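PDB 3UCX: short chain dehydrogenase from Mycobacterium smegmatis, which probably acts as an oxidoreductase of the short-chain dehydrogenase/reductase family, with a Rossmann-type nucleotide-binding fold and a substrate that has not been established. Local coordinates for residues T26-C31 / E49-Q54; D68-A73 / I117-F122; G130-L135 / K181-N186; G196-Y201 / K227-E232. All blocks are in the same frame, centred on the assembly; numbering follows the deposited sequence.

In the fold
The four contacts are spread over one Rossmann-type α/β domain with a seven-stranded parallel sheet. Contact 1 joins two helices of its first βαβ units and meets contact 4 directly: Thr26 OG1 lies 2.6 Å from Glu232 OE1, a probable hydrogen bond, with the centres about 19 Å apart. Contact 2 brings helix 110-130 to the turn after strand 62-66, and contact 3 follows about 18 Å away, centre to centre, at the chain's next helix. Contacts 3 and 4, about 32 Å apart between centres, lie on opposite sides of the chain's centre. A 2-(2-methoxyethoxy)ethanol is bound at Pro104, Ala155 and Lys156, none of them in the four contacts; a pentaethylene glycol lies about 4 Å from Gly196 of contact 4.

Contact 1 (T26-C31 / E49-Q54); sequences TLARRC and EDVAKQ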
loop_
_atom_site.group_PDB
_atom_site.type_symbol
_atom_site.label_atom_id
_atom_site.label_comp_id
_atom_site.label_asym_id
_atom_site.label_seq_id
_atom_site.Cartn_x
_atom_site.Cartn_y
_atom_site.Cartn_z
ATOM N N THR A 26 0.885 8.644 -29.750
ATOM C CA THR A 26 1.690 9.663 -29.088
ATOM C C THR A 26 3.036 9.103 -28.628
ATOM O O THR A 26 4.070 9.724 -28.819
ATOM C CB THR A 26 0.951 10.262 -27.880
ATOM O OG1 THR A 26 -0.185 10.990 -28.349
ATOM C CG2 THR A 26 1.868 11.219 -27.099
ATOM N N LEU A 27 3.013 7.915 -28.049
ATOM C CA LEU A 27 4.233 7.276 -27.549
ATOM C C LEU A 27 5.260 7.002 -28.650
ATOM O O LEU A 27 6.444 7.323 -28.498
ATOM C CB LEU A 27 3.836 5.986 -26.798
ATOM C CG LEU A 27 4.780 5.339 -25.795
ATOM C CD1 LEU A 27 5.226 6.291 -24.691
ATOM C CD2 LEU A 27 4.057 4.126 -25.222
ATOM N N ALA A 28 4.802 6.453 -29.766
ATOM C CA ALA A 28 5.661 6.144 -30.911
ATOM C C ALA A 28 6.318 7.415 -31.412
ATOM O O ALA A 28 7.538 7.465 -31.636
ATOM C CB ALA A 28 4.834 5.507 -32.027
ATOM N N ARG A 29 5.508 8.461 -31.570
ATOM C CA ARG A 29 6.018 9.736 -32.014
ATOM C C ARG A 29 7.042 10.252 -31.039
ATOM O O ARG A 29 8.130 10.646 -31.433
ATOM C CB ARG A 29 4.859 10.744 -32.204
ATOM C CG ARG A 29 5.294 12.153 -32.609
ATOM C CD ARG A 29 4.148 13.172 -32.658
ATOM N NE ARG A 29 3.382 13.304 -31.412
ATOM C CZ ARG A 29 3.757 13.999 -30.333
ATOM N NH1 ARG A 29 4.912 14.656 -30.305
ATOM N NH2 ARG A 29 2.960 14.047 -29.265
ATOM N N ARG A 30 6.702 10.267 -29.745
ATOM C CA ARG A 30 7.616 10.802 -28.755
ATOM C C ARG A 30 8.934 10.012 -28.669
ATOM O O ARG A 30 9.976 10.609 -28.512
ATOM C CB ARG A 30 6.943 10.910 -27.377
ATOM C CG ARG A 30 5.857 11.993 -27.317
ATOM C CD ARG A 30 6.436 13.394 -27.133
ATOM N NE ARG A 30 7.254 13.488 -25.927
ATOM C CZ ARG A 30 6.768 13.488 -24.691
ATOM N NH1 ARG A 30 5.461 13.448 -24.482
ATOM N NH2 ARG A 30 7.597 13.545 -23.659
ATOM N N CYS A 31 8.885 8.684 -28.760
ATOM C CA CYS A 31 10.118 7.873 -28.711
ATOM C C CYS A 31 11.036 8.230 -29.869
ATOM O O CYS A 31 12.237 8.406 -29.674
ATOM C CB CYS A 31 9.802 6.383 -28.740
ATOM S SG CYS A 31 9.097 5.762 -27.201
ATOM N N GLU A 49 0.153 2.082 -40.164
ATOM C CA GLU A 49 0.634 2.848 -41.308
ATOM C C GLU A 49 0.811 4.315 -40.982
ATOM O O GLU A 49 1.874 4.884 -41.255
ATOM C CB GLU A 49 -0.294 2.679 -42.532
ATOM N N ASP A 50 -0.205 4.948 -40.391
ATOM C CA ASP A 50 -0.050 6.360 -40.060
ATOM C C ASP A 50 0.908 6.594 -38.895
ATOM O O ASP A 50 1.627 7.603 -38.874
ATOM C CB ASP A 50 -1.363 7.072 -39.748
ATOM C CG ASP A 50 -1.115 8.517 -39.303
ATOM O OD1 ASP A 50 -0.548 9.286 -40.116
ATOM O OD2 ASP A 50 -1.397 8.853 -38.125
ATOM N N VAL A 51 0.914 5.693 -37.919
ATOM C CA VAL A 51 1.878 5.839 -36.826
ATOM C C VAL A 51 3.302 5.752 -37.393
ATOM O O VAL A 51 4.165 6.568 -37.039
ATOM C CB VAL A 51 1.686 4.812 -35.684
ATOM C CG1 VAL A 51 2.597 5.183 -34.525
ATOM C CG2 VAL A 51 0.234 4.772 -35.229
ATOM N N ALA A 52 3.540 4.790 -38.286
ATOM C CA ALA A 52 4.874 4.639 -38.877
ATOM C C ALA A 52 5.316 5.928 -39.596
ATOM O O ALA A 52 6.483 6.341 -39.508
ATOM C CB ALA A 52 4.923 3.436 -39.811
ATOM N N LYS A 53 4.379 6.578 -40.284
ATOM C CA LYS A 53 4.655 7.874 -40.935
ATOM C C LYS A 53 5.068 8.961 -39.931
ATOM O O LYS A 53 6.034 9.683 -40.154
ATOM C CB LYS A 53 3.456 8.331 -41.789
ATOM N N GLN A 54 4.375 9.065 -38.799
ATOM C CA GLN A 54 4.800 10.028 -37.781
ATOM C C GLN A 54 6.216 9.726 -37.304
ATOM O O GLN A 54 6.990 10.651 -37.017
ATOM C CB GLN A 54 3.835 10.062 -36.593
ATOM C CG GLN A 54 2.419 10.436 -37.022
ATOM C CD GLN A 54 1.511 10.773 -35.869
ATOM O OE1 GLN A 54 1.949 11.345 -34.874
ATOM N NE2 GLN A 54 0.230 10.429 -36.002
HETATM O O HOH W 1 1.307 11.550 -32.276
#
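The guanidinium of Arg29 and the side-chain amide of Gln54 lie nearly coplanar, 15° apart, with OE1 of Gln54 at the guanidinium edge, close to its plane. A water also sits at the edge, in plane, and joins the two groups: it accepts from Arg29 NE at 2.9 Å and donates to Gln54 OE1 at 2.7 Å. One guanidinium face looks onto the backbone O of Thr26, 4.2 Å above the plane and displaced toward the rim. On the amide side, Gln54 NE2 donates to Asp50 OD2 at 3.1 Å; the carboxylate oxygen lies in the amide plane and is met on its syn side, though the N-H comes in 31° out of the carboxylate plane. This bond, a turn back along the same helix, helps fix the rotation of the amide and so turns OE1 toward Arg29. The arginine's aliphatic part takes part too, its CD lying 3.6 Å from Gln54 OE1. With CG anti to the backbone N (chi1 177°) the chain runs out straight and then bends at chi3, which swings NE to the water. Helices 23-33 and 45-57 are the connections of the first two βαβ crossovers of the Rossmann fold, and here they pack side by side against one side of the sheet. Deeper between them the contact turns apolar: the methyl of Ala28 CB meets Val51 CG1 at 3.4 Å, tighter than usual for two carbons. Val51 also touches Val19 in the loop leading into helix 23-33. The charge of Arg29 is met by salt bridges from NH1 to Glu33 and from NH2 to Asp233.

Contact 2 (D68-A73 / I117-F122); sequences DITDDA and IELTVF
Leu119 reaches across to Ile69 with one methyl, CD1, which lies 3.8 Å from Ile69 CG1; the two side chains stand at about a right angle. Ile69 places CG1 between the backbone N and the carbonyl carbon (chi1 62°), a crowded position that turns this branch onto the helix. Leu119 has CG anti to its backbone N instead, which carries CD1 out over the loop. Beside this pair, Thr70 CG2 packs 4.0 Å from Glu118 CG and 3.9 Å from the backbone O of Glu118. With OG1 turned back into its own loop, where it donates to Asp68 OD1 at 2.7 Å, the methyl faces the helix. Thr70 N reaches Asp68 OD1 as well, at 3.0 Å and from the same face of the carboxylate, closing an Asx turn within the type I turn from Asp68 to Asp71. A water donates both to Glu118 OE2 and to the backbone O of Thr70. Farther along helix 110-130, Arg126 is a direct polar link, bonding to Ile69 O and forming a salt bridge with Asp72. Glu118 also forms a salt bridge with Arg114 of the third subunit, whose Ile117 packs on Ile117 here. Between the two segments the direct touches are thus methyl and methylene, the polar links run through one water and Arg126, and the carboxylate of Glu118 serves both this contact and the subunit interface.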
loop_
_atom_site.group_PDB
_atom_site.type_symbol
_atom_site.label_atom_id
_atom_site.label_comp_id
_atom_site.label_asym_id
_atom_site.label_seq_id
_atom_site.Cartn_x
_atom_site.Cartn_y
_atom_site.Cartn_z
ATOM N N ASP A 68 -0.971 -10.711 -33.278
ATOM C CA ASP A 68 -1.884 -11.065 -32.218
ATOM C C ASP A 68 -1.025 -11.618 -31.079
ATOM O O ASP A 68 -0.489 -12.731 -31.165
ATOM C CB ASP A 68 -2.874 -12.112 -32.718
ATOM C CG ASP A 68 -3.853 -12.529 -31.666
ATOM O OD1 ASP A 68 -3.663 -12.225 -30.470
ATOM O OD2 ASP A 68 -4.812 -13.194 -32.047
ATOM N N ILE A 69 -0.883 -10.836 -30.016
ATOM C CA ILE A 69 0.083 -11.185 -28.965
ATOM C C ILE A 69 -0.447 -12.325 -28.085
ATOM O O ILE A 69 0.275 -12.811 -27.204
ATOM C CB ILE A 69 0.515 -9.973 -28.097
ATOM C CG1 ILE A 69 -0.677 -9.364 -27.330
ATOM C CG2 ILE A 69 1.214 -8.923 -28.957
ATOM C CD1 ILE A 69 -0.283 -8.307 -26.299
ATOM N N THR A 70 -1.690 -12.759 -28.333
ATOM C CA THR A 70 -2.207 -13.975 -27.704
ATOM C C THR A 70 -1.765 -15.252 -28.427
ATOM O O THR A 70 -2.073 -16.345 -27.958
ATOM C CB THR A 70 -3.756 -13.984 -27.551
ATOM O OG1 THR A 70 -4.382 -14.183 -28.826
ATOM C CG2 THR A 70 -4.259 -12.697 -26.909
ATOM N N ASP A 71 -1.031 -15.131 -29.530
ATOM C CA ASP A 71 -0.625 -16.304 -30.313
ATOM C C ASP A 71 0.892 -16.515 -30.312
ATOM O O ASP A 71 1.632 -15.634 -30.740
ATOM C CB ASP A 71 -1.093 -16.164 -31.761
ATOM C CG ASP A 71 -0.698 -17.365 -32.595
ATOM O OD1 ASP A 71 -1.404 -18.385 -32.518
ATOM O OD2 ASP A 71 0.334 -17.316 -33.280
ATOM N N ASP A 72 1.341 -17.697 -29.886
ATOM C CA ASP A 72 2.769 -17.998 -29.789
ATOM C C ASP A 72 3.501 -17.781 -31.105
ATOM O O ASP A 72 4.539 -17.130 -31.120
ATOM C CB ASP A 72 3.005 -19.447 -29.339
ATOM C CG ASP A 72 2.732 -19.668 -27.864
ATOM O OD1 ASP A 72 2.890 -18.735 -27.048
ATOM O OD2 ASP A 72 2.378 -20.808 -27.503
ATOM N N ALA A 73 2.969 -18.334 -32.205
ATOM C CA ALA A 73 3.638 -18.233 -33.512
ATOM C C ALA A 73 3.763 -16.775 -33.952
ATOM O O ALA A 73 4.796 -16.354 -34.445
ATOM C CB ALA A 73 2.896 -19.038 -34.574
ATOM N N ILE A 117 -7.736 -11.226 -19.395
ATOM C CA ILE A 117 -6.501 -11.797 -18.847
ATOM C C ILE A 117 -5.576 -12.277 -19.982
ATOM O O ILE A 117 -4.383 -11.987 -19.996
ATOM C CB ILE A 117 -6.817 -12.907 -17.815
ATOM C CG1 ILE A 117 -7.414 -12.277 -16.548
ATOM C CG2 ILE A 117 -5.560 -13.684 -17.433
ATOM C CD1 ILE A 117 -8.039 -13.263 -15.588
ATOM N N GLU A 118 -6.152 -12.948 -20.970
ATOM C CA GLU A 118 -5.366 -13.420 -22.107
ATOM C C GLU A 118 -4.589 -12.321 -22.812
ATOM O O GLU A 118 -3.409 -12.508 -23.137
ATOM C CB GLU A 118 -6.238 -14.179 -23.102
ATOM C CG GLU A 118 -5.464 -15.123 -23.971
ATOM C CD GLU A 118 -4.801 -16.283 -23.226
ATOM O OE1 GLU A 118 -5.324 -16.820 -22.224
ATOM O OE2 GLU A 118 -3.717 -16.694 -23.681
ATOM N N LEU A 119 -5.235 -11.177 -23.038
ATOM C CA LEU A 119 -4.616 -10.082 -23.741
ATOM C C LEU A 119 -3.706 -9.269 -22.814
ATOM O O LEU A 119 -2.533 -9.086 -23.100
ATOM C CB LEU A 119 -5.681 -9.180 -24.361
ATOM C CG LEU A 119 -5.143 -8.062 -25.262
ATOM C CD1 LEU A 119 -4.242 -8.628 -26.353
ATOM C CD2 LEU A 119 -6.311 -7.264 -25.851
ATOM N N THR A 120 -4.259 -8.819 -21.695
ATOM C CA THR A 120 -3.596 -7.887 -20.781
ATOM C C THR A 120 -2.434 -8.521 -19.992
ATOM O O THR A 120 -1.419 -7.864 -19.712
ATOM C CB THR A 120 -4.628 -7.333 -19.789
ATOM O OG1 THR A 120 -5.552 -6.516 -20.511
ATOM C CG2 THR A 120 -3.981 -6.514 -18.644
ATOM N N VAL A 121 -2.597 -9.779 -19.626
ATOM C CA VAL A 121 -1.610 -10.450 -18.786
ATOM C C VAL A 121 -0.736 -11.384 -19.639
ATOM O O VAL A 121 0.483 -11.188 -19.762
ATOM C CB VAL A 121 -2.268 -11.226 -17.636
ATOM C CG1 VAL A 121 -1.200 -11.872 -16.760
ATOM C CG2 VAL A 121 -3.180 -10.310 -16.800
ATOM N N PHE A 122 -1.346 -12.403 -20.214
ATOM C CA PHE A 122 -0.560 -13.416 -20.923
ATOM C C PHE A 122 0.074 -12.901 -22.190
ATOM O O PHE A 122 1.189 -13.300 -22.526
ATOM C CB PHE A 122 -1.353 -14.696 -21.149
ATOM C CG PHE A 122 -1.785 -15.366 -19.873
ATOM C CD1 PHE A 122 -0.911 -15.519 -18.807
ATOM C CD2 PHE A 122 -3.076 -15.843 -19.725
ATOM C CE1 PHE A 122 -1.326 -16.124 -17.616
ATOM C CE2 PHE A 122 -3.492 -16.462 -18.551
ATOM C CZ PHE A 122 -2.625 -16.609 -17.492
HETATM O O HOH W 2 -2.822 -17.603 -25.907
#

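Contact 3 (G130-L135 / K181-N186); sequences GFTPAL and KGIRVN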
loop_
_atom_site.group_PDB
_atom_site.type_symbol
_atom_site.label_atom_id
_atom_site.label_comp_id
_atom_site.label_asym_id
_atom_site.label_seq_id
_atom_site.Cartn_x
_atom_site.Cartn_y
_atom_site.Cartn_z
ATOM N N GLY A 130 9.426 -13.387 -25.203
ATOM C CA GLY A 130 9.949 -13.402 -26.558
ATOM C C GLY A 130 11.158 -12.507 -26.740
ATOM O O GLY A 130 12.117 -12.869 -27.429
ATOM N N PHE A 131 11.107 -11.339 -26.117
ATOM C CA PHE A 131 12.204 -10.386 -26.181
ATOM C C PHE A 131 13.201 -10.457 -25.028
ATOM O O PHE A 131 14.083 -9.622 -24.935
ATOM C CB PHE A 131 11.629 -8.971 -26.355
ATOM C CG PHE A 131 11.150 -8.703 -27.766
ATOM C CD1 PHE A 131 12.041 -8.675 -28.812
ATOM C CD2 PHE A 131 9.810 -8.506 -28.036
ATOM C CE1 PHE A 131 11.620 -8.429 -30.106
ATOM C CE2 PHE A 131 9.373 -8.251 -29.319
ATOM C CZ PHE A 131 10.273 -8.227 -30.364
ATOM N N THR A 132 13.104 -11.473 -24.175
ATOM C CA THR A 132 14.058 -11.586 -23.075
ATOM C C THR A 132 15.495 -11.753 -23.582
ATOM O O THR A 132 16.401 -11.084 -23.062
ATOM C CB THR A 132 13.656 -12.653 -22.044
ATOM O OG1 THR A 132 12.516 -12.199 -21.304
ATOM C CG2 THR A 132 14.814 -13.003 -21.067
ATOM N N PRO A 133 15.718 -12.598 -24.616
ATOM C CA PRO A 133 17.079 -12.715 -25.083
ATOM C C PRO A 133 17.683 -11.389 -25.576
ATOM O O PRO A 133 18.843 -11.063 -25.258
ATOM C CB PRO A 133 16.970 -13.761 -26.206
ATOM C CG PRO A 133 15.847 -14.629 -25.770
ATOM C CD PRO A 133 14.860 -13.663 -25.175
ATOM N N ALA A 134 16.889 -10.618 -26.304
ATOM C CA ALA A 134 17.313 -9.305 -26.761
ATOM C C ALA A 134 17.564 -8.354 -25.601
ATOM O O ALA A 134 18.602 -7.713 -25.549
ATOM C CB ALA A 134 16.309 -8.724 -27.746
ATOM N N LEU A 135 16.642 -8.298 -24.650
ATOM C CA LEU A 135 16.788 -7.434 -23.478
ATOM C C LEU A 135 17.931 -7.824 -22.564
ATOM O O LEU A 135 18.525 -6.942 -21.931
ATOM C CB LEU A 135 15.482 -7.399 -22.691
ATOM C CG LEU A 135 14.334 -6.723 -23.430
ATOM C CD1 LEU A 135 13.040 -7.022 -22.689
ATOM C CD2 LEU A 135 14.564 -5.225 -23.586
ATOM N N LYS A 181 19.457 -10.548 -14.721
ATOM C CA LYS A 181 19.982 -10.330 -16.063
ATOM C C LYS A 181 20.194 -8.847 -16.404
ATOM O O LYS A 181 20.591 -8.525 -17.513
ATOM C CB LYS A 181 19.017 -10.912 -17.057
ATOM C CG LYS A 181 18.794 -12.391 -16.896
ATOM C CD LYS A 181 17.721 -12.725 -17.907
ATOM C CE LYS A 181 16.836 -13.863 -17.507
ATOM N NZ LYS A 181 17.279 -15.031 -18.242
ATOM N N GLY A 182 19.922 -7.961 -15.449
ATOM C CA GLY A 182 20.092 -6.533 -15.627
ATOM C C GLY A 182 18.936 -5.885 -16.365
ATOM O O GLY A 182 19.083 -4.750 -16.828
ATOM N N ILE A 183 17.800 -6.583 -16.483
ATOM C CA ILE A 183 16.622 -6.055 -17.192
ATOM C C ILE A 183 15.707 -5.375 -16.149
ATOM O O ILE A 183 15.373 -5.995 -15.152
ATOM C CB ILE A 183 15.828 -7.159 -17.921
ATOM C CG1 ILE A 183 16.701 -7.841 -19.005
ATOM C CG2 ILE A 183 14.547 -6.627 -18.551
ATOM C CD1 ILE A 183 16.090 -9.151 -19.479
ATOM N N ARG A 184 15.343 -4.122 -16.407
ATOM C CA ARG A 184 14.417 -3.361 -15.559
ATOM C C ARG A 184 12.984 -3.571 -16.030
ATOM O O ARG A 184 12.713 -3.700 -17.234
ATOM C CB ARG A 184 14.765 -1.871 -15.572
ATOM C CG ARG A 184 16.158 -1.594 -15.036
ATOM C CD ARG A 184 16.488 -0.110 -14.911
ATOM N NE ARG A 184 16.357 0.603 -16.178
ATOM C CZ ARG A 184 15.306 1.354 -16.562
ATOM N NH1 ARG A 184 14.241 1.577 -15.793
ATOM N NH2 ARG A 184 15.347 1.927 -17.749
ATOM N N VAL A 185 12.059 -3.615 -15.078
ATOM C CA VAL A 185 10.640 -3.761 -15.385
ATOM C C VAL A 185 9.859 -2.827 -14.476
ATOM O O VAL A 185 9.878 -2.964 -13.260
ATOM C CB VAL A 185 10.126 -5.192 -15.173
ATOM C CG1 VAL A 185 8.647 -5.301 -15.591
ATOM C CG2 VAL A 185 11.013 -6.222 -15.915
ATOM N N ASN A 186 9.175 -1.861 -15.080
ATOM C CA ASN A 186 8.331 -0.918 -14.330
ATOM C C ASN A 186 6.959 -0.777 -14.971
ATOM O O ASN A 186 6.749 -1.187 -16.134
ATOM C CB ASN A 186 9.020 0.456 -14.260
ATOM C CG ASN A 186 10.324 0.421 -13.477
ATOM O OD1 ASN A 186 10.313 0.351 -12.246
ATOM N ND2 ASN A 186 11.460 0.426 -14.191
#
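Thr132, at the start of helix 132-138, makes the first touch: its methyl CG2 lies 4.2 Å from CE of Lys181, and the two side chains cross at about a right angle. The threonine has CG2 anti to its backbone N, which leaves OG1 to turn back and hydrogen-bond to the backbone O of Ile128 in the preceding helix. Lys181 offers methylene rather than charge to Thr132, since its ammonium carries on to a salt bridge with Glu136, one turn farther along the same short helix. The backbone O of Thr132 is also approached, at 4.1 Å, by CD1 of Ile183. A turn of helix brings the chain to Leu135, whose N bonds to Phe131 O at 2.9 Å, and here the contact is closest. CD1 of Ile183 packs 3.7 Å from Leu135 CB, while CG1 of Ile183 lies 3.6 Å from the backbone O of Leu135. The isoleucine thus lies alongside the backbone and the root of the leucine side chain. It is directed there by CG1 standing anti to its own carbonyl carbon (chi1 -62°), which stretches CD1 toward the helix. Gly182, with positive phi (81°), ends helix 158-179 in a Schellman motif and turns the chain so that Ile183 can enter the core just ahead of strand 184-190. Leu135 continues inward onto Val92 of strand 91-94 and Val142 of strand 141-145. Helix 132-138 and the Phe131 before it lie between helix 72-85, which Phe131 and Ala134 touch, and the turn that leads into strand 184-190, whose backbone pairs with strand 141-145.

Contact 4 (G196-Y201 / K227-E232); sequences GTLKSY and KRLPTE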
loop_
_atom_site.group_PDB
_atom_site.type_symbol
_atom_site.label_atom_id
_atom_site.label_comp_id
_atom_site.label_asym_id
_atom_site.label_seq_id
_atom_site.Cartn_x
_atom_site.Cartn_y
_atom_site.Cartn_z
ATOM N N GLY A 196 -7.428 13.588 -28.425
ATOM C CA GLY A 196 -8.505 13.563 -29.428
ATOM C C GLY A 196 -9.455 12.409 -29.207
ATOM O O GLY A 196 -10.665 12.584 -29.279
ATOM N N THR A 197 -8.916 11.231 -28.884
ATOM C CA THR A 197 -9.755 10.049 -28.670
ATOM C C THR A 197 -10.700 10.172 -27.469
ATOM O O THR A 197 -11.895 9.862 -27.570
ATOM C CB THR A 197 -8.896 8.787 -28.487
ATOM O OG1 THR A 197 -8.082 8.585 -29.648
ATOM C CG2 THR A 197 -9.765 7.557 -28.257
ATOM N N LEU A 198 -10.172 10.594 -26.323
ATOM C CA LEU A 198 -11.011 10.762 -25.141
ATOM C C LEU A 198 -12.024 11.900 -25.327
ATOM O O LEU A 198 -13.139 11.809 -24.846
ATOM C CB LEU A 198 -10.172 11.019 -23.890
ATOM C CG LEU A 198 -10.983 11.046 -22.589
ATOM C CD1 LEU A 198 -11.724 9.723 -22.351
ATOM C CD2 LEU A 198 -10.096 11.394 -21.398
ATOM N N LYS A 199 -11.625 12.955 -26.019
ATOM C CA LYS A 199 -12.547 14.047 -26.323
ATOM C C LYS A 199 -13.776 13.563 -27.113
ATOM O O LYS A 199 -14.907 13.902 -26.748
ATOM C CB LYS A 199 -11.846 15.161 -27.073
ATOM C CG LYS A 199 -12.784 16.325 -27.397
ATOM C CD LYS A 199 -12.029 17.580 -27.777
ATOM C CE LYS A 199 -12.990 18.670 -28.237
ATOM N NZ LYS A 199 -12.453 20.018 -27.878
ATOM N N SER A 200 -13.562 12.739 -28.150
ATOM C CA SER A 200 -14.691 12.211 -28.955
ATOM C C SER A 200 -15.603 11.385 -28.086
ATOM O O SER A 200 -16.820 11.377 -28.264
ATOM C CB SER A 200 -14.230 11.322 -30.114
ATOM O OG SER A 200 -13.257 11.965 -30.885
ATOM N N TYR A 201 -14.998 10.657 -27.162
ATOM C CA TYR A 201 -15.743 9.838 -26.246
ATOM C C TYR A 201 -16.575 10.694 -25.303
ATOM O O TYR A 201 -17.759 10.412 -25.075
ATOM C CB TYR A 201 -14.799 8.952 -25.452
ATOM C CG TYR A 201 -15.509 8.153 -24.417
ATOM C CD1 TYR A 201 -16.388 7.144 -24.778
ATOM C CD2 TYR A 201 -15.319 8.412 -23.067
ATOM C CE1 TYR A 201 -17.051 6.404 -23.814
ATOM C CE2 TYR A 201 -15.970 7.679 -22.103
ATOM C CZ TYR A 201 -16.834 6.679 -22.486
ATOM O OH TYR A 201 -17.480 5.970 -21.511
ATOM N N LYS A 227 -6.989 19.352 -10.807
ATOM C CA LYS A 227 -8.262 19.613 -11.477
ATOM C C LYS A 227 -8.100 19.645 -12.983
ATOM O O LYS A 227 -8.711 20.463 -13.679
ATOM C CB LYS A 227 -8.888 20.905 -10.963
ATOM C CG LYS A 227 -8.930 20.994 -9.453
ATOM C CD LYS A 227 -9.720 19.856 -8.841
ATOM C CE LYS A 227 -9.525 19.866 -7.341
ATOM N NZ LYS A 227 -10.148 18.693 -6.687
ATOM N N ARG A 228 -7.254 18.739 -13.476
ATOM C CA ARG A 228 -7.111 18.498 -14.913
ATOM C C ARG A 228 -6.767 17.033 -15.103
ATOM O O ARG A 228 -6.240 16.392 -14.193
ATOM C CB ARG A 228 -6.019 19.366 -15.546
ATOM C CG ARG A 228 -4.675 19.400 -14.855
ATOM C CD ARG A 228 -3.719 20.365 -15.543
ATOM N NE ARG A 228 -2.453 20.591 -14.796
ATOM C CZ ARG A 228 -1.339 19.860 -14.941
ATOM N NH1 ARG A 228 -1.313 18.830 -15.767
ATOM N NH2 ARG A 228 -0.241 20.159 -14.255
ATOM N N LEU A 229 -7.094 16.503 -16.271
ATOM C CA LEU A 229 -6.718 15.140 -16.616
ATOM C C LEU A 229 -5.316 15.184 -17.226
ATOM O O LEU A 229 -4.970 16.145 -17.934
ATOM C CB LEU A 229 -7.714 14.575 -17.634
ATOM C CG LEU A 229 -9.162 14.401 -17.179
ATOM C CD1 LEU A 229 -9.978 13.789 -18.311
ATOM C CD2 LEU A 229 -9.246 13.514 -15.928
ATOM N N PRO A 230 -4.493 14.142 -16.973
ATOM C CA PRO A 230 -3.237 14.079 -17.684
ATOM C C PRO A 230 -3.461 13.899 -19.180
ATOM O O PRO A 230 -4.455 13.299 -19.590
ATOM C CB PRO A 230 -2.532 12.855 -17.070
ATOM C CG PRO A 230 -3.627 12.006 -16.614
ATOM C CD PRO A 230 -4.731 12.943 -16.162
ATOM N N THR A 231 -2.558 14.465 -19.967
ATOM C CA THR A 231 -2.608 14.388 -21.423
ATOM C C THR A 231 -1.828 13.179 -21.924
ATOM O O THR A 231 -1.036 12.601 -21.179
ATOM C CB THR A 231 -1.972 15.607 -22.065
ATOM O OG1 THR A 231 -0.565 15.618 -21.775
ATOM C CG2 THR A 231 -2.657 16.934 -21.579
ATOM N N GLU A 232 -2.057 12.819 -23.183
ATOM C CA GLU A 232 -1.308 11.742 -23.810
ATOM C C GLU A 232 0.185 12.016 -23.699
ATOM O O GLU A 232 0.963 11.106 -23.362
ATOM C CB GLU A 232 -1.736 11.563 -25.267
ATOM C CG GLU A 232 -3.142 11.006 -25.398
ATOM C CD GLU A 232 -3.569 10.787 -26.836
ATOM O OE1 GLU A 232 -2.689 10.680 -27.733
ATOM O OE2 GLU A 232 -4.794 10.680 -27.055
HETATM O O HOH W 3 -6.162 10.543 -29.300
HETATM O O HOH W 4 -7.226 10.519 -25.584
#
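A small apolar touch and a water-bridged carboxylate join the start of helix 196-208 to the loop leading into helix 232-243 and to that helix's first residue. The apolar part is a methyl-to-methyl meeting: Leu198 CD2 lies 3.9 Å from Leu229 CD1, with the two side chains at about a right angle. Leu198 reaches over with CG anti to its backbone N (chi1 -173°). The polar part centres on Glu232 OE2, which faces the first turn of the helix without touching it closely, 4.2 Å from Gly196 N. Two waters bridge the two sides. One accepts from Thr197 N at 2.9 Å and donates to Glu232 OE2 at 2.6 Å; the other accepts from Leu198 N at 3.0 Å and also donates to Glu232 OE2. The carboxylate is thus linked through water to two backbone N-H groups in the first turn, where the helix dipole would probably favour a negative charge. Its other oxygen, OE1, hydrogen-bonds to Thr26 OG1. Gly196 also lies near a bound pentaethylene glycol, probably from the crystallisation liquor. The contact ties the base of helix 196-208 to the approach to helix 232-243; in short-chain dehydrogenases the segment after the sixth strand commonly forms the lid of the substrate and cofactor cleft.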